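Local atomic coordinates of bifunctional dTDP-4-dehydrorhamnose 3,5-epimerase/dTDP-4-dehydrorhamnose reductase (PDB entry 4QQR), a protein that converts dTDP-4-keto-6-deoxy-glucose to dTDP-L-rhamnose by 3,5-epimerization followed by NADPH-dependent reduction, and also forms UDP-L-rhamnose from the corresponding UDP sugar. Residues 200-205 against 278-283; 219-224 against 270-275. All coordinates share one frame; numbering follows the deposited sequence.

Interaction 1 (200-205 against 278-283)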
# COMPACT_ATOMS: atom_id res chain seq x y z
N LEU A 200 16.06 14.23 17.82
CA LEU A 200 16.27 12.82 18.17
C LEU A 200 16.80 12.59 19.58
O LEU A 200 16.41 11.64 20.24
CB LEU A 200 17.19 12.13 17.17
CG LEU A 200 16.72 12.05 15.72
CD1 LEU A 200 17.78 11.38 14.85
CD2 LEU A 200 15.37 11.33 15.62
N ASP A 201 17.68 13.47 20.04
CA ASP A 201 18.29 13.34 21.37
C ASP A 201 17.25 13.41 22.48
O ASP A 201 17.37 12.71 23.48
CB ASP A 201 19.33 14.44 21.58
CG ASP A 201 20.56 14.24 20.73
OD1 ASP A 201 21.62 13.91 21.30
OD2 ASP A 201 20.46 14.41 19.49
N GLU A 202 16.24 14.26 22.31
CA GLU A 202 15.12 14.32 23.26
C GLU A 202 14.03 13.28 22.96
O GLU A 202 13.54 12.61 23.88
CB GLU A 202 14.50 15.71 23.29
CG GLU A 202 13.31 15.81 24.23
CD GLU A 202 12.65 17.18 24.18
OE1 GLU A 202 12.93 17.93 23.22
OE2 GLU A 202 11.85 17.50 25.09
N LEU A 203 13.68 13.14 21.69
CA LEU A 203 12.51 12.37 21.28
C LEU A 203 12.73 10.85 21.26
O LEU A 203 11.82 10.07 21.58
CB LEU A 203 11.98 12.85 19.93
CG LEU A 203 10.78 13.79 19.93
CD1 LEU A 203 9.71 13.27 20.88
CD2 LEU A 203 11.19 15.18 20.32
N LEU A 204 13.94 10.42 20.89
CA LEU A 204 14.24 8.99 20.90
C LEU A 204 14.12 8.33 22.27
O LEU A 204 13.57 7.25 22.39
CB LEU A 204 15.59 8.68 20.24
CG LEU A 204 15.54 8.72 18.72
CD1 LEU A 204 16.78 8.10 18.08
CD2 LEU A 204 14.28 8.01 18.24
N PRO A 205 14.62 8.99 23.32
CA PRO A 205 14.33 8.42 24.64
C PRO A 205 12.83 8.24 24.92
O PRO A 205 12.42 7.18 25.40
CB PRO A 205 14.96 9.43 25.60
CG PRO A 205 16.12 9.95 24.81
CD PRO A 205 15.64 10.05 23.40
N GLU A 278 6.70 17.05 29.84
CA GLU A 278 8.09 17.47 29.82
C GLU A 278 8.62 17.75 28.40
O GLU A 278 9.75 18.22 28.25
CB GLU A 278 8.89 16.35 30.47
CG GLU A 278 7.98 15.11 30.63
CD GLU A 278 8.75 13.81 30.65
OE1 GLU A 278 8.09 12.76 30.48
OE2 GLU A 278 9.98 13.83 30.85
N LEU A 279 7.83 17.44 27.37
CA LEU A 279 8.29 17.65 25.99
C LEU A 279 8.52 19.13 25.69
O LEU A 279 7.61 19.94 25.86
CB LEU A 279 7.30 17.06 24.99
CG LEU A 279 7.60 17.17 23.50
CD1 LEU A 279 8.88 16.46 23.16
CD2 LEU A 279 6.47 16.57 22.71
N MET A 280 9.72 19.46 25.24
CA MET A 280 10.09 20.85 24.97
C MET A 280 9.86 21.25 23.51
O MET A 280 9.83 20.40 22.62
CB MET A 280 11.55 21.07 25.31
CG MET A 280 11.97 20.46 26.62
SD MET A 280 13.74 20.67 26.83
CE MET A 280 13.89 22.44 26.55
N SER A 281 9.71 22.56 23.28
CA SER A 281 9.56 23.05 21.91
C SER A 281 10.91 23.07 21.19
O SER A 281 11.96 23.00 21.83
CB SER A 281 8.93 24.43 21.90
OG SER A 281 7.56 24.33 22.25
N ILE A 282 10.86 23.19 19.86
CA ILE A 282 12.07 23.04 19.06
C ILE A 282 13.15 23.96 19.55
O ILE A 282 14.24 23.50 19.91
CB ILE A 282 11.88 23.31 17.58
CG1 ILE A 282 10.41 23.58 17.26
CG2 ILE A 282 12.50 22.17 16.75
CD1 ILE A 282 9.99 25.02 17.42
N LYS A 283 12.84 25.25 19.57
CA LYS A 283 13.83 26.26 19.93
C LYS A 283 14.52 25.93 21.24
O LYS A 283 15.76 25.82 21.27
CB LYS A 283 13.25 27.68 19.88
CG LYS A 283 12.84 28.08 18.46
CD LYS A 283 12.55 29.57 18.31
CE LYS A 283 11.95 29.88 16.93
NZ LYS A 283 11.49 31.30 16.81

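Interaction 2 (219-224 against 270-275)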
# COMPACT_ATOMS: atom_id res chain seq x y z
N TYR A 219 1.19 8.83 16.33
CA TYR A 219 1.61 10.03 17.03
C TYR A 219 2.47 10.90 16.12
O TYR A 219 3.46 10.42 15.56
CB TYR A 219 2.42 9.72 18.29
CG TYR A 219 1.63 9.11 19.42
CD1 TYR A 219 1.28 7.77 19.39
CD2 TYR A 219 1.25 9.87 20.53
CE1 TYR A 219 0.56 7.19 20.43
CE2 TYR A 219 0.53 9.30 21.57
CZ TYR A 219 0.19 7.95 21.51
OH TYR A 219 -0.52 7.33 22.52
N ASN A 220 2.07 12.16 15.97
CA ASN A 220 2.95 13.19 15.46
C ASN A 220 4.14 13.21 16.41
O ASN A 220 3.97 13.24 17.63
CB ASN A 220 2.24 14.56 15.46
CG ASN A 220 1.25 14.73 14.29
OD1 ASN A 220 1.31 14.03 13.27
ND2 ASN A 220 0.36 15.69 14.43
N PHE A 221 5.35 13.15 15.85
CA PHE A 221 6.55 12.89 16.66
C PHE A 221 7.65 13.92 16.36
O PHE A 221 8.81 13.58 16.13
CB PHE A 221 7.05 11.44 16.44
CG PHE A 221 7.78 10.86 17.62
CD1 PHE A 221 7.13 10.70 18.83
CD2 PHE A 221 9.10 10.49 17.54
CE1 PHE A 221 7.78 10.18 19.93
CE2 PHE A 221 9.75 9.97 18.64
CZ PHE A 221 9.08 9.81 19.83
N THR A 222 7.25 15.19 16.35
CA THR A 222 8.16 16.30 16.18
C THR A 222 7.96 17.10 17.44
O THR A 222 6.97 16.92 18.13
CB THR A 222 7.79 17.12 14.95
OG1 THR A 222 6.37 17.30 14.90
CG2 THR A 222 8.22 16.41 13.71
N ASN A 223 8.92 17.96 17.76
CA ASN A 223 8.80 18.85 18.91
C ASN A 223 7.73 19.87 18.63
O ASN A 223 7.49 20.20 17.47
CB ASN A 223 10.12 19.56 19.19
CG ASN A 223 11.19 18.62 19.66
OD1 ASN A 223 11.76 17.88 18.87
ND2 ASN A 223 11.47 18.64 20.96
N PRO A 224 7.05 20.34 19.69
CA PRO A 224 6.05 21.40 19.54
C PRO A 224 6.64 22.65 18.88
O PRO A 224 7.81 22.94 19.09
CB PRO A 224 5.62 21.68 20.98
CG PRO A 224 5.80 20.37 21.68
CD PRO A 224 6.99 19.71 21.02
N THR A 270 -0.17 18.31 20.26
CA THR A 270 -1.08 18.14 21.40
C THR A 270 -1.07 16.73 21.98
O THR A 270 -0.87 16.54 23.19
CB THR A 270 -2.51 18.53 21.01
OG1 THR A 270 -2.51 19.89 20.57
CG2 THR A 270 -3.45 18.38 22.19
N LYS A 271 -1.27 15.74 21.12
CA LYS A 271 -1.33 14.36 21.57
C LYS A 271 -0.05 13.86 22.23
O LYS A 271 -0.11 13.20 23.26
CB LYS A 271 -1.76 13.43 20.43
CG LYS A 271 -1.99 11.97 20.81
CD LYS A 271 -2.39 11.20 19.57
CE LYS A 271 -2.71 9.75 19.85
NZ LYS A 271 -3.41 9.16 18.66
N LEU A 272 1.11 14.19 21.67
CA LEU A 272 2.39 13.80 22.30
C LEU A 272 2.64 14.56 23.60
O LEU A 272 3.15 13.97 24.57
CB LEU A 272 3.58 14.01 21.35
CG LEU A 272 4.63 12.90 21.27
CD1 LEU A 272 6.04 13.42 21.45
CD2 LEU A 272 4.34 11.76 22.27
N LYS A 273 2.29 15.84 23.63
CA LYS A 273 2.51 16.68 24.82
C LYS A 273 1.63 16.27 26.00
O LYS A 273 2.06 16.30 27.15
CB LYS A 273 2.25 18.16 24.51
CG LYS A 273 2.59 19.10 25.66
CD LYS A 273 3.91 19.81 25.38
CE LYS A 273 4.28 20.79 26.48
NZ LYS A 273 4.99 20.11 27.57
N THR A 274 0.39 15.91 25.69
CA THR A 274 -0.54 15.44 26.70
C THR A 274 0.01 14.19 27.38
O THR A 274 -0.10 14.05 28.60
CB THR A 274 -1.93 15.18 26.10
OG1 THR A 274 -2.54 16.44 25.78
CG2 THR A 274 -2.81 14.41 27.07
N GLU A 275 0.62 13.31 26.60
CA GLU A 275 1.23 12.09 27.12
C GLU A 275 2.62 12.35 27.70
O GLU A 275 3.10 11.57 28.53
CB GLU A 275 1.32 11.03 26.01
CG GLU A 275 1.79 9.65 26.48
CD GLU A 275 0.81 8.99 27.46
OE1 GLU A 275 -0.42 9.06 27.18
OE2 GLU A 275 1.26 8.43 28.49

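Interaction 1 (200-205 against 278-283)
E202 reaches out from the first turn of helix 200-212 to the backbone of L279 and M280. In this RmlD-type Rossmann-fold reductase the contact ties that helix to the loop before helix 282-291, two elements far apart in the chain. Its packed part is buried. CG of E202 lies anti to the backbone N (chi1 178°) and the chain stays extended beyond it, which carries the carboxylate across to the loop. A glutamate suits this place because its two oxygens can serve two partners: OE1 takes a hydrogen bond from S285 OG on helix 282-291, while OE2 accepts one from the loop. Beside this polar pair is an apolar one. L279 CD1 lies 3.9 Å from L203 CD2, and the two leucine side chains cross at about a right angle; L272 of helix 270-275 touches both. L279 CD1 also comes within 3.7 Å of E202 OE2, closing in beside the carboxylate.

The other side is looser. E278 is exposed, and its side chain comes no nearer to 200-205 than the 6.2 Å between E278 CB and E202 OE2, as suits a charged surface residue. M280 is intermediate: its CB and CG lie against the carboxylate of E202, but beyond them the flexible thioether chain leads away toward S285, K288 and F289 of helix 282-291. The one hydrogen bond across the two segments runs from M280 N to E202 OE2, 2.9 Å long and nearly straight at 169°, meeting the oxygen on its syn side, 15° out of the carboxylate plane.

Interaction 2 (219-224 against 270-275)
The Y219 ring has the end of the K271 chain over one face: K271 CE stands 3.9 Å from the ring centroid, displaced toward the rim, in a CH-pi contact. K271 NZ continues over the same face as a cation-pi partner, 4.7 Å from the centroid and 8° off the ring normal. L272 CD2 approaches Y219 CD2 obliquely, and the second ring, that of F221, likewise receives L272 CD1 at a slant, 3.9 Å from F221 CD1.

The contact lays the short helix 270-275 against strand 217-220, an outermost strand of the chain's parallel Rossmann sheet, and the segment that follows it. L272 is the apolar centre: its two methyls are shared between the rings, and its CG lies 3.7 Å from N220 O. A branched leucine suits a place where two aromatic groups must be met at once. A lysine suits the partly exposed position of K271, since its extended chain, with CG anti to the backbone N (chi1 -175°), carries its methylenes across the tyrosine before delivering the ammonium. P224 CG rests 4.2 Å from K273 CD, so the aliphatic part of a second lysine packs at about a right angle to the proline ring.

No hydrogen bond joins the two segments; apolar and cation-pi contacts hold them. The polar ends bond elsewhere, N220 ND2 to the carbonyls of F131 and D268, K271 NZ to I218 O, and K273 NZ to L279 O. The K271 ammonium therefore combines a directional bond to a strand carbonyl with what is probably a largely electrostatic attraction to the tyrosine face.

Both segments of interaction 2 lie in the chain between the two segments of interaction 1, and the centres of the two contacts are about 10 Å apart. Two probable hydrogen bonds join them directly: N223 ND2 to M280 O (2.9 Å) and K273 NZ to L279 O (3.1 Å). Helices 200-212 and 270-275, the end of strand 217-220 with the loop after it, and the loop before helix 282-291 thus form one continuous patch of packing. It adjoins the cofactor region: the F221 side chain is about 5 Å from that of Y111, and the side chain of L203 about 8 Å from those of Y111 and I24, which by similarity bind NADPH. The side chain of N220 lies about 9 Å from a bound zinc ion.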